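Long-range contact in endopolygalacturonase (Chondrostereum purpureum, PDB 1K5C), which probably hydrolyses the alpha-1,4-galacturonosyl linkages of polygalacturonate, the acidic backbone of plant pectin, as a family 28 glycoside hydrolase: residues 248-258 with 287-298. Numbering follows the deposited sequence.
Sequences ISGIAKYGVLI and IKVNNAATRVTV
The Y254 ring meets T294 and T297 along one side: T294 CB approaches CD1 obliquely at 3.6 Å, while T297 OG1 lies near the ring plane at the edge, by CE1. One face carries CD1 of L257, 4.0 Å above the plane and over the ring centre; this methyl also touches T297 CG2. In the ring plane a water joins Y254 OH to T297 OG1, a hydroxyl that is also hydrogen-bonded to the backbone N of T321.

Away from Y254 the backbones pair in parallel. V256 O accepts from T297 N, and T297 O in turn accepts from I258 N at 3.0 Å, the donor lying in the carbonyl plane. At the corner, G255 N bonds to T294 O and V256 N to R295 O, whereas N290 N donates to I251 O at 2.8 Å, nearly straight (N-H...O angle 170°). G255 lets the chains come this close, because a side chain there would collide with R295 O.

Inside the corner, I287 spans both arms of 248-258. Its CG2, anti to the backbone N, meets I248 CG2 and G255 CA, each at 3.8 Å, and its CD1 reaches V256 CG2 at 3.7 Å, the two side chains crossing at about a right angle. Replacing I287 with an alanine would probably open a gap between I248 and V256 and leave the glycine corner poorly packed.

These are neighbouring coils of the right-handed parallel beta-helix of family 28, stacked around a bend between two faces. Strands 207-221 and 223-230 flank 248-258, with V225 touching both I248 and V256; on the other side strand 306-315 pairs with 285-289, and its W309 touches I258 and V298.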
# COMPACT_ATOMS: atom_id res chain seq x y z
N ILE A 248 -1.35 -15.28 -7.69
CA ILE A 248 -0.10 -14.99 -6.99
C ILE A 248 0.89 -16.08 -7.26
O ILE A 248 0.54 -17.28 -7.21
CB ILE A 248 -0.40 -14.85 -5.46
CG1 ILE A 248 -1.50 -13.78 -5.24
CG2 ILE A 248 0.87 -14.60 -4.68
CD1 ILE A 248 -1.75 -13.41 -3.75
N SER A 249 2.17 -15.72 -7.51
CA SER A 249 3.19 -16.72 -7.80
C SER A 249 4.56 -16.15 -7.44
O SER A 249 4.76 -14.95 -7.23
CB SER A 249 3.10 -17.17 -9.25
OG SER A 249 3.31 -16.09 -10.14
N GLY A 250 5.55 -17.04 -7.40
CA GLY A 250 6.92 -16.61 -7.17
C GLY A 250 7.11 -16.10 -5.74
O GLY A 250 7.85 -15.13 -5.57
N ILE A 251 6.48 -16.72 -4.76
CA ILE A 251 6.51 -16.21 -3.37
C ILE A 251 7.60 -16.90 -2.59
O ILE A 251 7.71 -18.13 -2.50
CB ILE A 251 5.14 -16.44 -2.72
CG1 ILE A 251 4.02 -15.73 -3.47
CG2 ILE A 251 5.23 -16.00 -1.26
CD1 ILE A 251 4.29 -14.23 -3.75
N ALA A 252 8.45 -16.06 -1.94
CA ALA A 252 9.65 -16.58 -1.30
C ALA A 252 9.45 -17.06 0.12
O ALA A 252 10.15 -18.02 0.54
CB ALA A 252 10.77 -15.52 -1.30
N LYS A 253 8.58 -16.46 0.91
CA LYS A 253 8.52 -16.73 2.33
C LYS A 253 7.18 -17.33 2.74
O LYS A 253 7.16 -18.47 3.27
CB LYS A 253 8.85 -15.53 3.24
CG LYS A 253 9.33 -16.03 4.59
CD LYS A 253 9.75 -14.89 5.52
CE LYS A 253 10.26 -15.46 6.85
NZ LYS A 253 10.73 -14.41 7.76
N TYR A 254 6.05 -16.61 2.59
CA TYR A 254 4.74 -17.16 2.93
C TYR A 254 3.72 -16.81 1.86
O TYR A 254 3.56 -15.63 1.52
CB TYR A 254 4.16 -16.61 4.23
CG TYR A 254 4.87 -17.02 5.50
CD1 TYR A 254 4.41 -18.16 6.19
CD2 TYR A 254 5.90 -16.30 6.04
CE1 TYR A 254 5.03 -18.57 7.38
CE2 TYR A 254 6.51 -16.69 7.26
CZ TYR A 254 6.03 -17.83 7.89
OH TYR A 254 6.64 -18.23 9.09
N GLY A 255 2.96 -17.81 1.37
CA GLY A 255 1.84 -17.47 0.52
C GLY A 255 0.81 -16.61 1.21
O GLY A 255 0.40 -15.56 0.68
N VAL A 256 0.40 -17.06 2.41
CA VAL A 256 -0.47 -16.33 3.30
C VAL A 256 0.16 -16.34 4.67
O VAL A 256 0.50 -17.40 5.18
CB VAL A 256 -1.88 -16.99 3.39
CG1 VAL A 256 -2.79 -16.28 4.39
CG2 VAL A 256 -2.55 -17.13 2.01
N LEU A 257 0.30 -15.13 5.30
CA LEU A 257 0.71 -15.05 6.69
C LEU A 257 -0.24 -14.09 7.40
O LEU A 257 -0.30 -12.92 7.09
CB LEU A 257 2.17 -14.59 6.86
CG LEU A 257 2.64 -14.41 8.33
CD1 LEU A 257 2.61 -15.72 9.10
CD2 LEU A 257 4.03 -13.80 8.37
N ILE A 258 -1.03 -14.67 8.33
CA ILE A 258 -1.99 -13.92 9.15
C ILE A 258 -1.46 -14.06 10.56
O ILE A 258 -1.44 -15.19 11.06
CB ILE A 258 -3.40 -14.43 8.94
CG1 ILE A 258 -3.83 -13.99 7.47
CG2 ILE A 258 -4.36 -13.85 9.97
CD1 ILE A 258 -5.08 -14.69 6.99
N ILE A 287 -2.30 -19.35 -5.29
CA ILE A 287 -0.99 -18.85 -4.83
C ILE A 287 0.04 -19.97 -4.98
O ILE A 287 -0.17 -21.06 -4.47
CB ILE A 287 -1.06 -18.41 -3.33
CG1 ILE A 287 -2.21 -17.46 -3.08
CG2 ILE A 287 0.30 -17.89 -2.89
CD1 ILE A 287 -2.28 -16.92 -1.65
N LYS A 288 1.08 -19.70 -5.73
CA LYS A 288 2.20 -20.66 -5.94
C LYS A 288 3.41 -20.12 -5.22
O LYS A 288 3.81 -18.95 -5.43
CB LYS A 288 2.49 -20.83 -7.43
CG LYS A 288 1.28 -21.39 -8.20
CD LYS A 288 1.45 -21.56 -9.72
CE LYS A 288 0.17 -21.78 -10.49
NZ LYS A 288 0.12 -21.96 -12.03
N VAL A 289 4.01 -20.94 -4.36
CA VAL A 289 5.13 -20.51 -3.57
C VAL A 289 6.39 -21.29 -3.98
O VAL A 289 6.34 -22.41 -4.51
CB VAL A 289 4.87 -20.61 -2.05
CG1 VAL A 289 3.54 -19.96 -1.65
CG2 VAL A 289 4.93 -22.05 -1.53
N ASN A 290 7.53 -20.69 -3.67
CA ASN A 290 8.84 -21.26 -3.99
C ASN A 290 9.17 -22.44 -3.11
O ASN A 290 8.53 -22.69 -2.08
CB ASN A 290 9.92 -20.20 -3.80
CG ASN A 290 9.81 -19.12 -4.89
OD1 ASN A 290 9.06 -19.21 -5.85
ND2 ASN A 290 10.61 -18.07 -4.67
N ASN A 291 10.25 -23.15 -3.48
CA ASN A 291 10.55 -24.41 -2.82
C ASN A 291 10.81 -24.29 -1.31
O ASN A 291 10.39 -25.24 -0.60
CB ASN A 291 11.82 -25.04 -3.46
CG ASN A 291 11.46 -25.65 -4.80
OD1 ASN A 291 10.30 -25.68 -5.24
ND2 ASN A 291 12.45 -26.14 -5.46
N ALA A 292 11.45 -23.23 -0.88
CA ALA A 292 11.75 -23.05 0.54
C ALA A 292 10.69 -22.30 1.30
O ALA A 292 10.83 -22.06 2.48
CB ALA A 292 13.08 -22.29 0.72
N ALA A 293 9.59 -21.91 0.59
CA ALA A 293 8.56 -21.09 1.21
C ALA A 293 7.56 -21.95 1.97
O ALA A 293 7.48 -23.18 1.79
CB ALA A 293 7.83 -20.31 0.12
N THR A 294 6.78 -21.28 2.81
CA THR A 294 5.63 -21.85 3.51
C THR A 294 4.35 -21.45 2.80
O THR A 294 4.21 -20.30 2.36
CB THR A 294 5.62 -21.36 4.96
OG1 THR A 294 6.81 -21.85 5.62
CG2 THR A 294 4.41 -21.85 5.73
N ARG A 295 3.40 -22.37 2.68
CA ARG A 295 2.11 -22.06 2.02
C ARG A 295 1.26 -21.09 2.85
O ARG A 295 1.08 -19.94 2.44
CB ARG A 295 1.36 -23.36 1.69
CG ARG A 295 2.08 -24.16 0.57
CD ARG A 295 1.27 -25.33 0.10
NE ARG A 295 1.02 -26.43 1.05
CZ ARG A 295 1.91 -27.43 1.21
NH1 ARG A 295 3.09 -27.46 0.60
NH2 ARG A 295 1.61 -28.43 2.05
N VAL A 296 0.75 -21.56 3.99
CA VAL A 296 -0.13 -20.73 4.83
C VAL A 296 0.23 -20.91 6.30
O VAL A 296 0.28 -22.03 6.80
CB VAL A 296 -1.59 -21.19 4.63
CG1 VAL A 296 -2.54 -20.48 5.61
CG2 VAL A 296 -2.05 -20.98 3.19
N THR A 297 0.40 -19.79 7.00
CA THR A 297 0.45 -19.80 8.46
C THR A 297 -0.56 -18.77 8.98
O THR A 297 -0.58 -17.63 8.50
CB THR A 297 1.85 -19.55 9.02
OG1 THR A 297 2.58 -20.80 8.80
CG2 THR A 297 1.90 -19.20 10.50
N VAL A 298 -1.34 -19.21 9.97
CA VAL A 298 -2.24 -18.35 10.73
C VAL A 298 -1.79 -18.46 12.18
O VAL A 298 -1.75 -19.58 12.72
CB VAL A 298 -3.71 -18.80 10.58
CG1 VAL A 298 -4.60 -17.97 11.52
CG2 VAL A 298 -4.15 -18.69 9.12
O HOH W 1 10.94 -15.59 -6.45
O HOH W 2 5.25 -20.74 9.92